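Local coordinates for protein putative alpha-galactosidase/melibiase (Bacteroides fragilis, PDB 4OGZ) that probably hydrolyses terminal, non-reducing alpha-D-galactose residues from alpha-galactosides, at residues Pro18-Asn23 against Leu97-Met102; Ser248-Ile253 against Gly270-Val275. All coordinates share one frame; numbering follows the deposited sequence.

Contact 1: residues Pro18-Asn23 against Leu97-Met102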
loop_
_atom_site.group_PDB
_atom_site.type_symbol
_atom_site.label_atom_id
_atom_site.label_comp_id
_atom_site.label_asym_id
_atom_site.label_seq_id
_atom_site.Cartn_x
_atom_site.Cartn_y
_atom_site.Cartn_z
ATOM N N PRO A 18 4.982 2.692 -9.824
ATOM C CA PRO A 18 5.751 3.889 -9.467
ATOM C C PRO A 18 6.929 4.179 -10.404
ATOM O O PRO A 18 7.604 3.234 -10.890
ATOM C CB PRO A 18 6.291 3.548 -8.084
ATOM C CG PRO A 18 6.357 2.049 -8.056
ATOM C CD PRO A 18 5.259 1.546 -8.929
ATOM N N HIS A 19 7.126 5.473 -10.675
ATOM C CA HIS A 19 8.255 5.969 -11.495
ATOM C C HIS A 19 9.415 6.452 -10.649
ATOM O O HIS A 19 10.421 6.975 -11.180
ATOM C CB HIS A 19 7.776 7.091 -12.420
ATOM C CG HIS A 19 6.670 6.669 -13.340
ATOM N ND1 HIS A 19 6.793 5.600 -14.190
ATOM C CD2 HIS A 19 5.442 7.192 -13.566
ATOM C CE1 HIS A 19 5.676 5.457 -14.880
ATOM N NE2 HIS A 19 4.823 6.393 -14.497
ATOM N N VAL A 20 9.283 6.295 -9.330
ATOM C CA VAL A 20 10.335 6.665 -8.401
ATOM C C VAL A 20 10.343 5.605 -7.292
ATOM O O VAL A 20 9.289 5.223 -6.781
ATOM C CB VAL A 20 10.135 8.110 -7.868
ATOM C CG1 VAL A 20 8.698 8.401 -7.555
ATOM C CG2 VAL A 20 10.952 8.377 -6.631
ATOM N N VAL A 21 11.536 5.125 -6.949
ATOM C CA VAL A 21 11.706 4.091 -5.956
ATOM C C VAL A 21 12.933 4.408 -5.121
ATOM O O VAL A 21 13.916 4.944 -5.630
ATOM C CB VAL A 21 11.840 2.700 -6.595
ATOM C CG1 VAL A 21 10.638 2.420 -7.443
ATOM C CG2 VAL A 21 13.089 2.613 -7.446
ATOM N N GLY A 22 12.857 4.146 -3.824
ATOM C CA GLY A 22 13.969 4.391 -2.931
ATOM C C GLY A 22 14.426 3.095 -2.287
ATOM O O GLY A 22 13.635 2.143 -2.124
ATOM N N ASN A 23 15.708 3.052 -1.963
ATOM C CA ASN A 23 16.311 1.937 -1.280
ATOM C C ASN A 23 17.515 2.418 -0.510
ATOM O O ASN A 23 18.183 3.385 -0.956
ATOM C CB ASN A 23 16.718 0.865 -2.312
ATOM C CG ASN A 23 16.916 -0.512 -1.690
ATOM O OD1 ASN A 23 16.111 -0.954 -0.904
ATOM N ND2 ASN A 23 18.008 -1.190 -2.061
ATOM N N LEU A 97 9.928 3.696 0.498
ATOM C CA LEU A 97 8.536 4.002 0.173
ATOM C C LEU A 97 8.341 5.448 -0.284
ATOM O O LEU A 97 7.583 6.220 0.319
ATOM C CB LEU A 97 7.631 3.698 1.362
ATOM C CG LEU A 97 7.741 2.303 1.918
ATOM C CD1 LEU A 97 6.629 2.058 2.951
ATOM C CD2 LEU A 97 7.671 1.276 0.793
ATOM N N LEU A 98 9.003 5.806 -1.375
ATOM C CA LEU A 98 8.839 7.153 -1.939
ATOM C C LEU A 98 7.478 7.325 -2.620
ATOM O O LEU A 98 7.103 8.437 -3.015
ATOM C CB LEU A 98 9.993 7.472 -2.901
ATOM C CG LEU A 98 11.345 7.536 -2.211
ATOM C CD1 LEU A 98 12.453 7.814 -3.209
ATOM C CD2 LEU A 98 11.377 8.595 -1.115
ATOM N N THR A 99 6.770 6.208 -2.776
ATOM C CA THR A 99 5.353 6.187 -3.024
ATOM C C THR A 99 4.723 5.225 -2.008
ATOM O O THR A 99 5.421 4.407 -1.433
ATOM C CB THR A 99 5.052 5.748 -4.476
ATOM O OG1 THR A 99 5.430 4.376 -4.682
ATOM C CG2 THR A 99 5.852 6.657 -5.486
ATOM N N PRO A 100 3.406 5.297 -1.815
ATOM C CA PRO A 100 2.790 4.366 -0.862
ATOM C C PRO A 100 2.927 2.877 -1.274
ATOM O O PRO A 100 2.843 2.520 -2.464
ATOM C CB PRO A 100 1.343 4.823 -0.832
ATOM C CG PRO A 100 1.376 6.274 -1.188
ATOM C CD PRO A 100 2.494 6.400 -2.187
ATOM N N PRO A 101 3.244 2.031 -0.302
ATOM C CA PRO A 101 3.340 0.633 -0.564
ATOM C C PRO A 101 2.008 0.090 -1.054
ATOM O O PRO A 101 0.974 0.499 -0.550
ATOM C CB PRO A 101 3.687 0.028 0.819
ATOM C CG PRO A 101 3.101 0.957 1.797
ATOM C CD PRO A 101 3.196 2.316 1.148
HETATM N N MSE A 102 2.060 -0.814 -2.029
HETATM C CA MSE A 102 0.869 -1.511 -2.536
HETATM C C MSE A 102 1.109 -2.963 -2.417
HETATM O O MSE A 102 2.226 -3.431 -2.620
HETATM C CB MSE A 102 0.638 -1.204 -4.010
HETATM C CG MSE A 102 0.485 0.297 -4.243
HETATM SE SE MSE A 102 0.381 0.683 -6.173
HETATM C CE MSE A 102 -1.198 -0.426 -6.454
HETATM O O HOH W 1 8.046 3.641 -4.965
HETATM O O HOH W 2 11.074 1.508 -1.231
HETATM O O HOH W 3 10.270 3.623 -2.998
#

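Contact 2: residues Ser248-Ile253 against Gly270-Val275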
loop_
_atom_site.group_PDB
_atom_site.type_symbol
_atom_site.label_atom_id
_atom_site.label_comp_id
_atom_site.label_asym_id
_atom_site.label_seq_id
_atom_site.Cartn_x
_atom_site.Cartn_y
_atom_site.Cartn_z
ATOM N N SER A 248 17.253 -3.306 3.380
ATOM C CA SER A 248 16.244 -2.266 3.487
ATOM C C SER A 248 14.911 -2.901 3.921
ATOM O O SER A 248 14.208 -3.473 3.096
ATOM C CB SER A 248 16.096 -1.556 2.134
ATOM O OG SER A 248 17.286 -0.818 1.870
ATOM N N ILE A 249 14.582 -2.827 5.208
ATOM C CA ILE A 249 13.301 -3.353 5.714
ATOM C C ILE A 249 12.368 -2.230 6.085
ATOM O O ILE A 249 12.714 -1.327 6.886
ATOM C CB ILE A 249 13.485 -4.276 6.905
ATOM C CG1 ILE A 249 14.389 -5.454 6.526
ATOM C CG2 ILE A 249 12.151 -4.838 7.359
ATOM C CD1 ILE A 249 14.873 -6.282 7.700
ATOM N N VAL A 250 11.189 -2.265 5.480
ATOM C CA VAL A 250 10.126 -1.319 5.774
ATOM C C VAL A 250 9.619 -1.562 7.186
ATOM O O VAL A 250 9.352 -2.714 7.605
ATOM C CB VAL A 250 8.966 -1.420 4.745
ATOM C CG1 VAL A 250 7.761 -0.597 5.167
ATOM C CG2 VAL A 250 9.443 -0.990 3.367
ATOM N N PHE A 251 9.435 -0.478 7.921
ATOM C CA PHE A 251 8.993 -0.555 9.307
ATOM C C PHE A 251 7.576 0.020 9.405
ATOM O O PHE A 251 7.389 1.224 9.293
ATOM C CB PHE A 251 9.990 0.188 10.188
ATOM C CG PHE A 251 9.785 0.004 11.668
ATOM C CD1 PHE A 251 9.195 -1.118 12.187
ATOM C CD2 PHE A 251 10.290 0.940 12.538
ATOM C CE1 PHE A 251 9.086 -1.281 13.547
ATOM C CE2 PHE A 251 10.201 0.781 13.911
ATOM C CZ PHE A 251 9.580 -0.328 14.416
ATOM N N SER A 252 6.585 -0.876 9.528
ATOM C CA SER A 252 5.178 -0.505 9.639
ATOM C C SER A 252 4.846 -0.538 11.112
ATOM O O SER A 252 4.886 -1.602 11.756
ATOM C CB SER A 252 4.284 -1.449 8.821
ATOM O OG SER A 252 2.900 -1.546 9.249
ATOM N N ILE A 253 4.486 0.628 11.629
ATOM C CA ILE A 253 4.181 0.829 13.022
ATOM C C ILE A 253 2.672 0.664 13.216
ATOM O O ILE A 253 1.869 1.201 12.476
ATOM C CB ILE A 253 4.685 2.197 13.454
ATOM C CG1 ILE A 253 6.247 2.182 13.342
ATOM C CG2 ILE A 253 4.231 2.578 14.854
ATOM C CD1 ILE A 253 6.920 3.333 14.041
ATOM N N GLY A 270 10.121 4.573 11.445
ATOM C CA GLY A 270 8.957 4.067 10.737
ATOM C C GLY A 270 8.773 4.713 9.373
ATOM O O GLY A 270 9.014 5.900 9.207
ATOM N N HIS A 271 8.242 3.938 8.430
ATOM C CA HIS A 271 7.879 4.406 7.103
ATOM C C HIS A 271 6.362 4.504 6.913
ATOM O O HIS A 271 5.889 5.083 5.941
ATOM C CB HIS A 271 8.468 3.466 6.062
ATOM C CG HIS A 271 9.929 3.248 6.235
ATOM N ND1 HIS A 271 10.451 2.141 6.868
ATOM C CD2 HIS A 271 10.989 4.020 5.899
ATOM C CE1 HIS A 271 11.767 2.236 6.907
ATOM N NE2 HIS A 271 12.120 3.371 6.332
ATOM N N LEU A 272 5.608 3.878 7.798
ATOM C CA LEU A 272 4.139 4.003 7.809
ATOM C C LEU A 272 3.636 3.686 9.189
ATOM O O LEU A 272 4.261 2.929 9.933
ATOM C CB LEU A 272 3.455 3.108 6.763
ATOM C CG LEU A 272 3.679 1.602 6.857
ATOM C CD1 LEU A 272 2.541 0.855 6.163
ATOM C CD2 LEU A 272 5.014 1.204 6.288
ATOM N N TRP A 273 2.508 4.276 9.543
ATOM C CA TRP A 273 2.004 4.171 10.893
ATOM C C TRP A 273 0.502 4.154 10.883
ATOM O O TRP A 273 -0.155 4.998 10.304
ATOM C CB TRP A 273 2.511 5.340 11.737
ATOM C CG TRP A 273 2.479 6.664 11.029
ATOM C CD1 TRP A 273 1.449 7.533 10.998
ATOM C CD2 TRP A 273 3.550 7.273 10.260
ATOM N NE1 TRP A 273 1.798 8.653 10.239
ATOM C CE2 TRP A 273 3.067 8.493 9.763
ATOM C CE3 TRP A 273 4.838 6.864 9.906
ATOM C CZ2 TRP A 273 3.833 9.338 8.965
ATOM C CZ3 TRP A 273 5.618 7.716 9.117
ATOM C CH2 TRP A 273 5.110 8.941 8.658
ATOM N N ARG A 274 -0.058 3.184 11.583
ATOM C CA ARG A 274 -1.502 3.082 11.695
ATOM C C ARG A 274 -2.069 4.255 12.475
ATOM O O ARG A 274 -1.556 4.610 13.521
ATOM C CB ARG A 274 -1.831 1.738 12.337
ATOM C CG ARG A 274 -1.652 0.603 11.321
ATOM C CD ARG A 274 -2.944 0.239 10.557
ATOM N NE ARG A 274 -4.049 0.063 11.493
ATOM C CZ ARG A 274 -4.409 -1.071 12.144
ATOM N NH1 ARG A 274 -3.824 -2.262 11.935
ATOM N NH2 ARG A 274 -5.386 -0.998 13.035
ATOM N N VAL A 275 -3.098 4.893 11.926
ATOM C CA VAL A 275 -3.695 6.073 12.546
ATOM C C VAL A 275 -4.974 5.731 13.328
ATOM O O VAL A 275 -5.443 6.544 14.086
ATOM C CB VAL A 275 -3.977 7.189 11.526
ATOM C CG1 VAL A 275 -2.671 7.650 10.884
ATOM C CG2 VAL A 275 -4.967 6.757 10.447
#

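Contact 1: residues Pro18-Asn23 against Leu97-Met102
Leu-98 reaches across to strand 20-23 at about a right angle to Val-20. Its CD1 lies 3.8 Å from Val-20 CG2 and continues past that methyl to the backbone at Gly-22, coming within 3.7 Å of Gly-22 N. CG of Leu-98 is anti to the carbonyl carbon, beside the backbone N (chi1 -64°), with the chain extended beyond it (chi2 178°), which carries the methyl onto the strand at a residue without a side chain. The other branch of Val-20 meets Thr-99: the two side chains run alongside one another, pointing opposite ways, with Val-20 CG1 3.9 Å from Thr-99 CG2. Beside this pair, Pro-18, which follows a cis peptide bond, sets its CB 3.6 Å from Thr-99 OG1.

No direct hydrogen bond joins the segments; three waters do so instead. One donates both to Val-20 O and to Thr-99 OG1, at 2.7 Å from each, and the same hydroxyl also bonds Gln-385 OE1. A second water donates to Gly-22 O and accepts from Leu-97 N, while the third accepts from the amides of Gly-22 and Leu-98. The contact thus joins the N-terminal Ig-like domain to the putative catalytic TIM barrel: strand 20-23, an outermost strand paired in parallel with strand 82-92, lies over the loop that leads into barrel strand 102-105.

Contact 2: residues Ser248-Ile253 against Gly270-Val275
Phe-251 and His-271 pair where two neighbouring parallel strands of the TIM barrel, 250-254 and 272-274, begin to run together as the ends of a beta-alpha-beta unit. The ring nitrogen His-271 ND1 accepts a hydrogen bond from the backbone N-H of Phe-251 at 3.0 Å, with the donor only 5° out of the ring plane, and the backbone N of His-271 returns a bond to Phe-251 O. The in-plane bond to ND1 orients the imidazole, and a weak hydrogen bond from NE2 to Tyr-24 OH adds to it. Further along, the regular parallel ladder takes over, with Ile-253 N bonded almost straight to Leu-272 O.

Packing is tightest on the face bearing Ser-252 and Leu-272. With CG held between its backbone N and carbonyl carbon (chi1 60°), Leu-272 brings CD2 to 3.5 Å from Val-250 CG1, a tight pair for two carbons, and to 3.7 Å from Ser-252 CB. The face bearing Ile-253 and Trp-273 is looser between the strands: the two CB atoms are 4.2 Å apart and the indole leads away, its NE1 bonded to Asn-316 OD1. Phe-251 likewise turns outward, against Tyr-235, Met-238 and Leu-242 of helix 228-244, and Ile-253 CG1 lies over the centre of its ring. Every residue that touches across the contact is buried; the partly exposed Ser-248, before the strand, takes no part. At the far end Arg-274 N donates to Ile-253 O at 2.9 Å, the donor tilted 22° from the carbonyl plane.

Overall arrangement
Contact 2 lies wholly in the core of the putative catalytic TIM barrel, whereas contact 1 is a partly buried junction between that barrel and the N-terminal Ig-like domain. Their chemistry follows: adjacent barrel strands are held by direct hydrogen bonds and close apolar packing, while the two segments of contact 1 are joined by bridging waters and a few methyl contacts. The two share no secondary-structure element, yet they touch, their centres about 13 Å apart. Leu-97 CD1 of the 97-102 loop packs on Val-250 CG1 at 3.6 Å and also reaches Leu-272 and His-271, and Asn-23 OD1 forms a weak hydrogen bond with Ser-248 OG, linking strand 20-23 to the approach to strand 250-254.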